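Local coordinates for protein phosphopantetheine adenylyltransferase (Archaeoglobus fulgidus, PDB 3DO8) that probably catalyses the reversible transfer of an adenylyl group from ATP to 4'-phosphopantetheine, giving dephospho-CoA and pyrophosphate in coenzyme A biosynthesis, at residues V3-T8 against Y89-P94; E95-A100 against I117-W122; D30-V35 against E69-K74; L19-I24 against I136-I141. All blocks are in the same frame, centred on the assembly; numbering follows the deposited sequence.

Interaction 1 of 4, residues V3-T8 against Y89-P94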
loop_
_atom_site.group_PDB
_atom_site.type_symbol
_atom_site.label_atom_id
_atom_site.label_comp_id
_atom_site.label_asym_id
_atom_site.label_seq_id
_atom_site.Cartn_x
_atom_site.Cartn_y
_atom_site.Cartn_z
ATOM N N VAL A 3 -9.363 7.279 -3.168
ATOM C CA VAL A 3 -7.995 6.857 -3.561
ATOM C C VAL A 3 -7.587 7.428 -4.930
ATOM O O VAL A 3 -8.347 7.308 -5.903
ATOM C CB VAL A 3 -7.869 5.319 -3.638
ATOM C CG1 VAL A 3 -6.427 4.933 -3.986
ATOM C CG2 VAL A 3 -8.337 4.656 -2.355
ATOM N N ALA A 4 -6.396 8.033 -4.988
ATOM C CA ALA A 4 -5.727 8.501 -6.201
ATOM C C ALA A 4 -4.646 7.536 -6.668
ATOM O O ALA A 4 -3.912 7.020 -5.860
ATOM C CB ALA A 4 -5.089 9.819 -5.958
ATOM N N LEU A 5 -4.614 7.293 -7.971
ATOM C CA LEU A 5 -3.613 6.496 -8.642
ATOM C C LEU A 5 -3.412 7.139 -10.002
ATOM O O LEU A 5 -4.359 7.518 -10.630
ATOM C CB LEU A 5 -4.138 5.056 -8.876
ATOM C CG LEU A 5 -3.353 4.132 -9.777
ATOM C CD1 LEU A 5 -1.943 3.900 -9.237
ATOM C CD2 LEU A 5 -4.090 2.854 -9.916
ATOM N N GLY A 6 -2.182 7.214 -10.469
ATOM C CA GLY A 6 -1.896 7.779 -11.777
ATOM C C GLY A 6 -0.811 7.047 -12.518
ATOM O O GLY A 6 -0.033 6.316 -11.919
ATOM N N GLY A 7 -0.782 7.232 -13.831
ATOM C CA GLY A 7 0.239 6.610 -14.646
ATOM C C GLY A 7 0.060 6.878 -16.123
ATOM O O GLY A 7 -0.895 7.515 -16.545
ATOM N N THR A 8 1.031 6.394 -16.888
ATOM C CA THR A 8 0.971 6.390 -18.340
ATOM C C THR A 8 0.401 5.050 -18.831
ATOM O O THR A 8 -0.352 5.030 -19.766
ATOM C CB THR A 8 2.370 6.648 -18.938
ATOM O OG1 THR A 8 2.771 7.971 -18.617
ATOM C CG2 THR A 8 2.353 6.474 -20.431
ATOM N N TYR A 89 -6.006 8.299 0.307
ATOM C CA TYR A 89 -4.795 7.545 -0.011
ATOM C C TYR A 89 -4.350 7.931 -1.430
ATOM O O TYR A 89 -5.187 8.148 -2.312
ATOM C CB TYR A 89 -5.085 6.030 0.001
ATOM C CG TYR A 89 -5.351 5.463 1.382
ATOM C CD1 TYR A 89 -4.359 5.453 2.345
ATOM C CD2 TYR A 89 -6.600 4.941 1.717
ATOM C CE1 TYR A 89 -4.575 4.925 3.589
ATOM C CE2 TYR A 89 -6.839 4.431 2.987
ATOM C CZ TYR A 89 -5.807 4.422 3.917
ATOM O OH TYR A 89 -5.959 3.909 5.206
ATOM N N LEU A 90 -3.037 7.932 -1.620
ATOM C CA LEU A 90 -2.409 8.099 -2.916
ATOM C C LEU A 90 -1.482 6.907 -3.090
ATOM O O LEU A 90 -0.520 6.736 -2.318
ATOM C CB LEU A 90 -1.602 9.397 -2.949
ATOM C CG LEU A 90 -0.716 9.717 -4.182
ATOM C CD1 LEU A 90 -1.415 9.572 -5.541
ATOM C CD2 LEU A 90 -0.044 11.123 -4.004
ATOM N N VAL A 91 -1.813 6.059 -4.052
ATOM C CA VAL A 91 -1.118 4.809 -4.297
ATOM C C VAL A 91 -0.097 5.054 -5.404
ATOM O O VAL A 91 -0.463 5.507 -6.492
ATOM C CB VAL A 91 -2.076 3.660 -4.711
ATOM C CG1 VAL A 91 -1.237 2.414 -5.136
ATOM C CG2 VAL A 91 -3.010 3.347 -3.551
ATOM N N VAL A 92 1.168 4.756 -5.094
ATOM C CA VAL A 92 2.294 5.053 -5.969
ATOM C C VAL A 92 3.289 3.899 -6.020
ATOM O O VAL A 92 3.237 3.003 -5.227
ATOM C CB VAL A 92 3.027 6.360 -5.526
ATOM C CG1 VAL A 92 2.081 7.526 -5.696
ATOM C CG2 VAL A 92 3.545 6.261 -4.124
ATOM N N SER A 93 4.159 3.940 -7.017
ATOM C CA SER A 93 5.229 2.978 -7.185
ATOM C C SER A 93 6.531 3.660 -6.818
ATOM O O SER A 93 6.547 4.851 -6.514
ATOM C CB SER A 93 5.288 2.541 -8.633
ATOM O OG SER A 93 5.820 3.563 -9.433
ATOM N N PRO A 94 7.645 2.923 -6.836
ATOM C CA PRO A 94 8.925 3.604 -6.578
ATOM C C PRO A 94 9.228 4.718 -7.564
ATOM O O PRO A 94 9.874 5.700 -7.181
ATOM C CB PRO A 94 9.954 2.460 -6.676
ATOM C CG PRO A 94 9.151 1.223 -6.319
ATOM C CD PRO A 94 7.800 1.454 -6.960
HETATM O O HOH W 1 0.033 6.921 -8.713
#
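Strands 3-7 and 89-92 run parallel, their short axes 4.7 Å apart at closest approach and 25° apart in direction, with Val3 beside Tyr89 and Ala4 beside Leu90. Two backbone bonds fix this register, both made by Ala4 and both nearly straight: its N gives a hydrogen to Tyr89 O at 2.9 Å, and its O accepts one from Val91 N at 2.9 Å. Beyond Leu5 the strands splay, and a water takes the place of the next direct bond, accepting from Gly6 N at 2.8 Å and donating to Val91 O. On one face of the sheet Val3 CG1 rests against Val91 CG2 at 3.8 Å; Val3 CG1 lies anti to its backbone N (chi1 -178°), which carries that methyl to its neighbour while CG2 comes to the edge of the Tyr89 ring. Leu5, on this face too, brings CD1 to 3.5 Å from Val91 O. On the other face Ala4 CB meets Leu90 CD1 at 3.7 Å. Helix 14-27 packs on the Val3, Leu5 and Val91 side, helix 97-110 on the Leu90 side, and the Tyr89 hydroxyl reaches Asp21 of the second subunit. All six touching residues are buried, so apolar groups line both faces while the polar backbone is paired within the sheet; where direct pairing ends, the water supplies the missing donor and acceptor.

Interaction 2 of 4, residues E95-A100 against I117-W122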
loop_
_atom_site.group_PDB
_atom_site.type_symbol
_atom_site.label_atom_id
_atom_site.label_comp_id
_atom_site.label_asym_id
_atom_site.label_seq_id
_atom_site.Cartn_x
_atom_site.Cartn_y
_atom_site.Cartn_z
ATOM N N GLU A 95 8.692 4.617 -8.774
ATOM C CA GLU A 95 8.933 5.602 -9.818
ATOM C C GLU A 95 8.154 6.891 -9.592
ATOM O O GLU A 95 8.540 7.966 -10.104
ATOM C CB GLU A 95 8.546 5.044 -11.193
ATOM C CG GLU A 95 9.435 3.908 -11.675
ATOM C CD GLU A 95 9.060 3.426 -13.074
ATOM O OE1 GLU A 95 8.186 4.054 -13.735
ATOM O OE2 GLU A 95 9.644 2.410 -13.528
ATOM N N THR A 96 7.080 6.799 -8.812
ATOM C CA THR A 96 6.207 7.969 -8.592
ATOM C C THR A 96 6.186 8.426 -7.111
ATOM O O THR A 96 5.489 9.377 -6.737
ATOM C CB THR A 96 4.783 7.697 -9.126
ATOM O OG1 THR A 96 4.282 6.469 -8.591
ATOM C CG2 THR A 96 4.799 7.591 -10.656
ATOM N N TYR A 97 6.999 7.791 -6.279
ATOM C CA TYR A 97 7.009 8.114 -4.848
ATOM C C TYR A 97 7.565 9.519 -4.547
ATOM O O TYR A 97 7.016 10.251 -3.722
ATOM C CB TYR A 97 7.777 7.038 -4.089
ATOM C CG TYR A 97 7.894 7.257 -2.606
ATOM C CD1 TYR A 97 6.792 7.239 -1.769
ATOM C CD2 TYR A 97 9.116 7.474 -2.027
ATOM C CE1 TYR A 97 6.907 7.447 -0.411
ATOM C CE2 TYR A 97 9.242 7.674 -0.672
ATOM C CZ TYR A 97 8.135 7.652 0.141
ATOM O OH TYR A 97 8.274 7.852 1.490
ATOM N N GLU A 98 8.643 9.917 -5.230
ATOM C CA GLU A 98 9.171 11.255 -4.993
ATOM C C GLU A 98 8.111 12.305 -5.326
ATOM O O GLU A 98 7.991 13.324 -4.620
ATOM C CB GLU A 98 10.453 11.479 -5.795
ATOM C CG GLU A 98 11.622 10.735 -5.176
ATOM C CD GLU A 98 12.856 10.676 -6.085
ATOM O OE1 GLU A 98 12.780 10.032 -7.151
ATOM O OE2 GLU A 98 13.883 11.269 -5.723
ATOM N N MET A 99 7.331 12.070 -6.378
ATOM C CA MET A 99 6.312 13.039 -6.770
ATOM C C MET A 99 5.211 13.067 -5.703
ATOM O O MET A 99 4.661 14.138 -5.405
ATOM C CB MET A 99 5.732 12.765 -8.146
ATOM C CG MET A 99 4.702 13.816 -8.612
ATOM S SD MET A 99 5.438 15.438 -9.040
ATOM C CE MET A 99 4.123 16.575 -8.548
ATOM N N ALA A 100 4.887 11.913 -5.126
ATOM C CA ALA A 100 3.922 11.873 -4.003
ATOM C C ALA A 100 4.379 12.745 -2.833
ATOM O O ALA A 100 3.596 13.461 -2.228
ATOM C CB ALA A 100 3.745 10.460 -3.513
ATOM N N ILE A 117 0.280 8.435 1.804
ATOM C CA ILE A 117 0.963 7.817 0.682
ATOM C C ILE A 117 1.139 6.336 0.953
ATOM O O ILE A 117 1.654 5.914 2.036
ATOM C CB ILE A 117 2.327 8.475 0.393
ATOM C CG1 ILE A 117 2.138 9.977 0.083
ATOM C CG2 ILE A 117 3.065 7.776 -0.748
ATOM C CD1 ILE A 117 3.428 10.787 0.015
ATOM N N VAL A 118 0.741 5.562 -0.056
ATOM C CA VAL A 118 0.845 4.103 -0.041
ATOM C C VAL A 118 1.771 3.700 -1.188
ATOM O O VAL A 118 1.399 3.779 -2.351
ATOM C CB VAL A 118 -0.556 3.427 -0.155
ATOM C CG1 VAL A 118 -0.399 1.882 -0.174
ATOM C CG2 VAL A 118 -1.479 3.967 0.954
ATOM N N LYS A 119 3.015 3.345 -0.851
ATOM C CA LYS A 119 4.014 3.035 -1.845
ATOM C C LYS A 119 4.043 1.544 -2.045
ATOM O O LYS A 119 4.301 0.779 -1.118
ATOM C CB LYS A 119 5.392 3.481 -1.377
ATOM C CG LYS A 119 6.479 3.288 -2.402
ATOM C CD LYS A 119 7.816 3.547 -1.751
ATOM C CE LYS A 119 8.962 3.391 -2.722
ATOM N NZ LYS A 119 10.039 2.505 -2.141
ATOM N N VAL A 120 3.774 1.127 -3.259
ATOM C CA VAL A 120 3.774 -0.303 -3.586
ATOM C C VAL A 120 5.087 -0.583 -4.308
ATOM O O VAL A 120 5.336 -0.041 -5.394
ATOM C CB VAL A 120 2.594 -0.628 -4.471
ATOM C CG1 VAL A 120 2.569 -2.116 -4.906
ATOM C CG2 VAL A 120 1.275 -0.162 -3.777
ATOM N N ASP A 121 5.937 -1.406 -3.698
ATOM C CA ASP A 121 7.221 -1.794 -4.326
ATOM C C ASP A 121 6.907 -2.873 -5.352
ATOM O O ASP A 121 6.852 -4.065 -5.071
ATOM C CB ASP A 121 8.223 -2.266 -3.286
ATOM C CG ASP A 121 8.989 -1.120 -2.600
ATOM O OD1 ASP A 121 8.720 0.083 -2.820
ATOM O OD2 ASP A 121 9.910 -1.454 -1.839
ATOM N N TRP A 122 6.664 -2.417 -6.553
ATOM C CA TRP A 122 6.060 -3.253 -7.578
ATOM C C TRP A 122 7.025 -4.167 -8.324
ATOM O O TRP A 122 6.585 -4.878 -9.241
ATOM C CB TRP A 122 5.274 -2.349 -8.546
ATOM C CG TRP A 122 6.106 -1.451 -9.419
ATOM C CD1 TRP A 122 7.472 -1.289 -9.401
ATOM C CD2 TRP A 122 5.616 -0.565 -10.426
ATOM N NE1 TRP A 122 7.855 -0.365 -10.352
ATOM C CE2 TRP A 122 6.736 0.077 -11.007
ATOM C CE3 TRP A 122 4.344 -0.251 -10.895
ATOM C CZ2 TRP A 122 6.613 1.013 -12.027
ATOM C CZ3 TRP A 122 4.225 0.661 -11.922
ATOM C CH2 TRP A 122 5.346 1.288 -12.473
#
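Lys119 NZ makes a salt bridge with Asp121 OD1 at 2.8 Å, using the syn lone pair of that oxygen, and the chain leading to this ammonium group forms a platform for Tyr97. Lys119 CD lies 4.0 Å from the centroid of the Tyr97 ring and 18° off its normal, a CH-pi contact over the face, with the lysine chain and the tyrosine side chain crossing at about a right angle. The ammonium itself is 5.4 Å from that centroid, so any cation-pi attraction is weak. With chi1 at 179° the Tyr97 ring trails opposite its own amide nitrogen, which carries it from the helix to the strand, where Ile117 CG2 meets its edge, 3.9 Å from Tyr97 CE1. About one turn further along the helix, Ala100 CB packs on Ile117 CD1 at 3.6 Å. At the other end Glu95 CD approaches Trp122 CZ2 at 3.6 Å; the carboxylate stands nearly upright to the indole, their planes 84° apart, with OE2 at the ring edge and in its plane. The Tyr97 hydroxyl bonds to Asp121 of the second subunit, and Lys119 and Asp121 pair antiparallel with a strand of that chain, carrying the sheet across the interface. Helix 97-110 thus packs on strand 116-121, the strand it leads into, within the beta-alpha-beta crossover that starts at strand 89-92, a unit characteristic of the Rossmann-like nucleotidyltransferase fold.

Interaction 3 of 4, residues D30-V35 against E69-K74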
loop_
_atom_site.group_PDB
_atom_site.type_symbol
_atom_site.label_atom_id
_atom_site.label_comp_id
_atom_site.label_asym_id
_atom_site.label_seq_id
_atom_site.Cartn_x
_atom_site.Cartn_y
_atom_site.Cartn_z
ATOM N N ASP A 30 -14.504 4.058 -5.361
ATOM C CA ASP A 30 -14.235 5.448 -4.972
ATOM C C ASP A 30 -12.771 5.718 -5.254
ATOM O O ASP A 30 -12.030 6.189 -4.399
ATOM C CB ASP A 30 -14.541 5.624 -3.471
ATOM C CG ASP A 30 -14.778 7.082 -3.045
ATOM O OD1 ASP A 30 -14.614 8.008 -3.866
ATOM O OD2 ASP A 30 -15.131 7.284 -1.838
ATOM N N ILE A 31 -12.354 5.378 -6.447
ATOM C CA ILE A 31 -10.984 5.606 -6.907
ATOM C C ILE A 31 -11.077 6.445 -8.167
ATOM O O ILE A 31 -12.076 6.408 -8.891
ATOM C CB ILE A 31 -10.235 4.313 -7.217
ATOM C CG1 ILE A 31 -10.830 3.552 -8.418
ATOM C CG2 ILE A 31 -10.228 3.388 -5.990
ATOM C CD1 ILE A 31 -9.948 2.398 -8.821
ATOM N N THR A 32 -10.013 7.190 -8.396
ATOM C CA THR A 32 -9.804 7.911 -9.634
ATOM C C THR A 32 -8.478 7.495 -10.166
ATOM O O THR A 32 -7.466 7.581 -9.440
ATOM C CB THR A 32 -9.836 9.429 -9.414
ATOM O OG1 THR A 32 -11.087 9.782 -8.812
ATOM C CG2 THR A 32 -9.717 10.156 -10.686
ATOM N N ILE A 33 -8.474 6.998 -11.413
ATOM C CA ILE A 33 -7.258 6.632 -12.088
ATOM C C ILE A 33 -6.913 7.729 -13.099
ATOM O O ILE A 33 -7.668 7.957 -14.050
ATOM C CB ILE A 33 -7.360 5.264 -12.831
ATOM C CG1 ILE A 33 -7.799 4.150 -11.861
ATOM C CG2 ILE A 33 -6.021 4.949 -13.473
ATOM C CD1 ILE A 33 -7.847 2.766 -12.512
ATOM N N GLY A 34 -5.791 8.398 -12.879
ATOM C CA GLY A 34 -5.291 9.381 -13.807
ATOM C C GLY A 34 -4.466 8.679 -14.859
ATOM O O GLY A 34 -3.621 7.824 -14.529
ATOM N N VAL A 35 -4.704 9.043 -16.119
ATOM C CA VAL A 35 -3.891 8.554 -17.225
ATOM C C VAL A 35 -3.260 9.782 -17.906
ATOM O O VAL A 35 -3.959 10.751 -18.251
ATOM C CB VAL A 35 -4.762 7.717 -18.179
ATOM C CG1 VAL A 35 -3.966 7.352 -19.448
ATOM C CG2 VAL A 35 -5.303 6.477 -17.422
ATOM N N GLU A 69 -16.313 -0.328 -14.455
ATOM C CA GLU A 69 -15.564 0.646 -15.226
ATOM C C GLU A 69 -15.083 1.784 -14.311
ATOM O O GLU A 69 -15.910 2.560 -13.780
ATOM C CB GLU A 69 -16.463 1.271 -16.289
ATOM C CG GLU A 69 -15.683 2.183 -17.249
ATOM C CD GLU A 69 -16.604 3.001 -18.155
ATOM O OE1 GLU A 69 -17.604 2.423 -18.622
ATOM O OE2 GLU A 69 -16.333 4.206 -18.380
ATOM N N PRO A 70 -13.756 1.938 -14.140
ATOM C CA PRO A 70 -13.228 2.965 -13.242
ATOM C C PRO A 70 -13.342 4.361 -13.842
ATOM O O PRO A 70 -13.312 4.504 -15.059
ATOM C CB PRO A 70 -11.737 2.596 -13.118
ATOM C CG PRO A 70 -11.430 1.951 -14.410
ATOM C CD PRO A 70 -12.684 1.207 -14.838
ATOM N N GLU A 71 -13.429 5.363 -12.973
ATOM C CA GLU A 71 -13.313 6.751 -13.390
ATOM C C GLU A 71 -11.871 6.997 -13.859
ATOM O O GLU A 71 -10.925 6.826 -13.069
ATOM C CB GLU A 71 -13.640 7.732 -12.236
ATOM C CG GLU A 71 -13.462 9.226 -12.637
ATOM C CD GLU A 71 -13.612 10.253 -11.516
ATOM O OE1 GLU A 71 -13.380 9.936 -10.313
ATOM O OE2 GLU A 71 -13.936 11.425 -11.881
ATOM N N ILE A 72 -11.730 7.457 -15.103
ATOM C CA ILE A 72 -10.452 7.879 -15.678
ATOM C C ILE A 72 -10.448 9.393 -15.832
ATOM O O ILE A 72 -11.383 9.981 -16.404
ATOM C CB ILE A 72 -10.183 7.312 -17.130
ATOM C CG1 ILE A 72 -10.199 5.786 -17.151
ATOM C CG2 ILE A 72 -8.846 7.828 -17.708
ATOM C CD1 ILE A 72 -9.298 5.186 -16.260
ATOM N N VAL A 73 -9.374 10.006 -15.403
ATOM C CA VAL A 73 -9.189 11.437 -15.635
ATOM C C VAL A 73 -7.863 11.637 -16.370
ATOM O O VAL A 73 -6.877 10.943 -16.094
ATOM C CB VAL A 73 -9.253 12.216 -14.304
ATOM C CG1 VAL A 73 -10.594 11.960 -13.580
ATOM C CG2 VAL A 73 -8.146 11.827 -13.423
ATOM N N LYS A 74 -7.841 12.512 -17.370
ATOM C CA LYS A 74 -6.592 12.836 -18.036
ATOM C C LYS A 74 -5.737 13.697 -17.124
ATOM O O LYS A 74 -6.210 14.728 -16.582
ATOM C CB LYS A 74 -6.844 13.583 -19.353
ATOM C CG LYS A 74 -5.621 13.822 -20.167
ATOM C CD LYS A 74 -5.923 14.641 -21.428
ATOM C CE LYS A 74 -6.765 13.884 -22.446
ATOM N NZ LYS A 74 -6.982 14.650 -23.747
HETATM O O HOH W 2 -13.643 4.444 -10.204
#
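Thr32 and Glu71 meet obliquely on one face of the sheet: Thr32 OG1 donates a 2.7 Å hydrogen bond to Glu71 OE1, reaching the oxygen from above, 46° out of the carboxylate plane. A chi1 of 177° sends the extended Glu71 chain out from the sheet, so that OE1 stands beside Thr32 OG1. The methyl of the same threonine turns to Val73 and crosses it at about a right angle, Thr32 CG2 lying 3.5 Å from Val73 CG1. On the other face the Ile33 side chain slants across the Pro70 ring, Ile33 CD1 lying 3.9 Å from Pro70 CB, and Val35 CG2 meets Ile72 CG2 at 3.8 Å. Between these two layers the strands run parallel, their directions 36° apart, held by three backbone hydrogen bonds, from Ile33 N to Glu71 O (3.0 Å), Val73 N to Ile33 O and Val35 N to Val73 O. A water bridges the start of the pairing, donating to Ile31 O and accepting from Glu71 N. Strand 71-75 is an outermost strand of the parallel sheet within this chain. Helix 51-66 packs against Pro70, Ile72 and Val35, while strand 31-36 bonds on its other edge to strand 3-7.

Interaction 4 of 4, residues L19-I24 against I136-I141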
loop_
_atom_site.group_PDB
_atom_site.type_symbol
_atom_site.label_atom_id
_atom_site.label_comp_id
_atom_site.label_asym_id
_atom_site.label_seq_id
_atom_site.Cartn_x
_atom_site.Cartn_y
_atom_site.Cartn_z
ATOM N N LEU A 19 -0.469 -2.054 -8.522
ATOM C CA LEU A 19 -0.937 -0.745 -8.074
ATOM C C LEU A 19 -2.471 -0.691 -8.095
ATOM O O LEU A 19 -3.113 -0.182 -7.170
ATOM C CB LEU A 19 -0.401 0.357 -8.979
ATOM C CG LEU A 19 1.087 0.646 -9.028
ATOM C CD1 LEU A 19 1.356 1.999 -9.748
ATOM C CD2 LEU A 19 1.669 0.620 -7.632
ATOM N N ILE A 20 -3.037 -1.157 -9.200
ATOM C CA ILE A 20 -4.476 -1.127 -9.387
ATOM C C ILE A 20 -5.159 -1.994 -8.326
ATOM O O ILE A 20 -6.208 -1.598 -7.759
ATOM C CB ILE A 20 -4.867 -1.580 -10.833
ATOM C CG1 ILE A 20 -4.489 -0.490 -11.833
ATOM C CG2 ILE A 20 -6.356 -1.907 -10.955
ATOM C CD1 ILE A 20 -4.423 -0.923 -13.293
ATOM N N ASP A 21 -4.584 -3.170 -8.036
ATOM C CA ASP A 21 -5.190 -4.077 -7.042
ATOM C C ASP A 21 -5.221 -3.382 -5.682
ATOM O O ASP A 21 -6.204 -3.421 -4.969
ATOM C CB ASP A 21 -4.389 -5.372 -6.913
ATOM C CG ASP A 21 -5.121 -6.429 -6.104
ATOM O OD1 ASP A 21 -6.244 -6.807 -6.521
ATOM O OD2 ASP A 21 -4.561 -6.886 -5.053
ATOM N N VAL A 22 -4.100 -2.797 -5.301
ATOM C CA VAL A 22 -4.013 -2.126 -3.994
ATOM C C VAL A 22 -5.030 -0.964 -3.968
ATOM O O VAL A 22 -5.778 -0.812 -3.021
ATOM C CB VAL A 22 -2.554 -1.648 -3.672
ATOM C CG1 VAL A 22 -2.537 -0.686 -2.489
ATOM C CG2 VAL A 22 -1.624 -2.847 -3.476
ATOM N N ALA A 23 -5.074 -0.162 -5.022
ATOM C CA ALA A 23 -5.966 0.996 -5.050
ATOM C C ALA A 23 -7.426 0.565 -4.919
ATOM O O ALA A 23 -8.189 1.189 -4.192
ATOM C CB ALA A 23 -5.766 1.823 -6.312
ATOM N N ILE A 24 -7.828 -0.495 -5.630
ATOM C CA ILE A 24 -9.203 -0.957 -5.587
ATOM C C ILE A 24 -9.566 -1.595 -4.255
ATOM O O ILE A 24 -10.685 -1.417 -3.758
ATOM C CB ILE A 24 -9.536 -1.880 -6.785
ATOM C CG1 ILE A 24 -9.454 -1.049 -8.077
ATOM C CG2 ILE A 24 -10.892 -2.501 -6.604
ATOM C CD1 ILE A 24 -9.647 -1.810 -9.401
ATOM N N ILE A 136 -0.735 -12.824 -6.286
ATOM C CA ILE A 136 -1.761 -12.038 -5.622
ATOM C C ILE A 136 -3.103 -12.353 -6.278
ATOM O O ILE A 136 -3.250 -12.243 -7.503
ATOM C CB ILE A 136 -1.524 -10.528 -5.742
ATOM C CG1 ILE A 136 -0.229 -10.108 -5.030
ATOM C CG2 ILE A 136 -2.709 -9.778 -5.160
ATOM C CD1 ILE A 136 0.403 -8.853 -5.612
ATOM N N LYS A 137 -4.075 -12.747 -5.464
ATOM C CA LYS A 137 -5.422 -12.975 -5.953
ATOM C C LYS A 137 -6.119 -11.625 -6.170
ATOM O O LYS A 137 -6.476 -10.936 -5.204
ATOM C CB LYS A 137 -6.189 -13.853 -4.967
ATOM C CG LYS A 137 -5.557 -15.244 -4.803
ATOM C CD LYS A 137 -6.092 -16.257 -5.809
ATOM C CE LYS A 137 -7.477 -16.757 -5.413
ATOM N NZ LYS A 137 -7.817 -18.066 -6.051
ATOM N N ARG A 138 -6.277 -11.247 -7.443
ATOM C CA ARG A 138 -6.948 -9.990 -7.811
ATOM C C ARG A 138 -8.428 -10.050 -7.527
ATOM O O ARG A 138 -9.074 -11.072 -7.745
ATOM C CB ARG A 138 -6.795 -9.676 -9.302
ATOM C CG ARG A 138 -5.383 -9.631 -9.805
ATOM C CD ARG A 138 -4.473 -8.947 -8.833
ATOM N NE ARG A 138 -3.203 -8.594 -9.462
ATOM C CZ ARG A 138 -2.176 -8.028 -8.833
ATOM N NH1 ARG A 138 -2.226 -7.750 -7.528
ATOM N NH2 ARG A 138 -1.085 -7.752 -9.516
ATOM N N GLY A 139 -8.960 -8.931 -7.060
ATOM C CA GLY A 139 -10.384 -8.793 -6.801
ATOM C C GLY A 139 -10.583 -7.897 -5.600
ATOM O O GLY A 139 -9.625 -7.408 -5.011
ATOM N N GLU A 140 -11.838 -7.643 -5.263
ATOM C CA GLU A 140 -12.165 -7.032 -3.993
ATOM C C GLU A 140 -12.300 -8.204 -3.022
ATOM O O GLU A 140 -12.583 -9.325 -3.451
ATOM C CB GLU A 140 -13.436 -6.196 -4.138
ATOM C CG GLU A 140 -13.225 -5.069 -5.148
ATOM C CD GLU A 140 -14.469 -4.257 -5.470
ATOM O OE1 GLU A 140 -15.190 -4.637 -6.430
ATOM O OE2 GLU A 140 -14.683 -3.213 -4.799
ATOM N N ILE A 141 -12.044 -7.965 -1.739
ATOM C CA ILE A 141 -12.033 -9.046 -0.746
ATOM C C ILE A 141 -13.412 -9.267 -0.071
ATOM O O ILE A 141 -13.747 -10.397 0.291
ATOM C CB ILE A 141 -10.921 -8.816 0.345
ATOM C CG1 ILE A 141 -11.282 -7.655 1.269
ATOM C CG2 ILE A 141 -9.539 -8.568 -0.294
ATOM C CD1 ILE A 141 -10.275 -7.433 2.342
HETATM O O HOH W 3 -12.632 -2.976 -2.851
#
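Asp21 and Arg138 join helix 14-27, the first helix of the Rossmann-like fold, to the irregular tail 136-141 that follows the last strand. The charged contact is loose: Asp21 OD2 is 3.5 Å from Arg138 NH1, with the carboxylate and guanidinium planes 46° apart. A bend at chi2 (-41°) turns the arginine back beside the aspartate, bringing NH1 within 3.3 Å of Asp21 CB. Helix 14-27 itself adds Glu14 as a salt-bridge partner of Arg138 and Lys25 as one of Asp21 OD2; Tyr66 of helix 51-66 bonds Asp21 OD1, and the Tyr89 hydroxyl of the second subunit bonds OD2. The nearby Lys25 and Arg138 charges would probably favour the ionised form of this buried carboxylate. Of hydrogen bonds between the two segments there is one, weak, from Gly139 N to Asp21 OD1 at 3.5 Å. Van der Waals contacts flank the carboxylate: the Ile136 CG2 methyl lies 3.4 Å from Asp21 OD2, and Ile24 CG2 packs at 3.8 Å on the aliphatic Glu140 CG, those two side chains crossing at about a right angle. Past this pair a water ties helix to tail, donating one hydrogen to Ile24 O at 2.7 Å and the other to Glu140 OE2 at 2.8 Å.

Interactions 1 and 3 are buried pairings in one parallel sheet, joined through neighbouring strands 3-7 and 31-36; both rest on backbone hydrogen bonds with aliphatic packing, though interaction 3, at an outer strand, adds a threonine-glutamate bond. Interaction 2 reaches the same sheet from the far side of the chain's centre, about 18 Å from interaction 3 between centres, and relies on side chains rather than on strand pairing. Interactions 2 and 4 are only partly buried; interaction 2 packs rings on aliphatic chains, whereas in interaction 4 a salt bridge and a bridging water join the segments. The helix of interaction 4 also touches the other three contacts, with Leu19 meeting Leu5 and Val120. Both lie at the second subunit, which Tyr89 of interaction 1 reaches too.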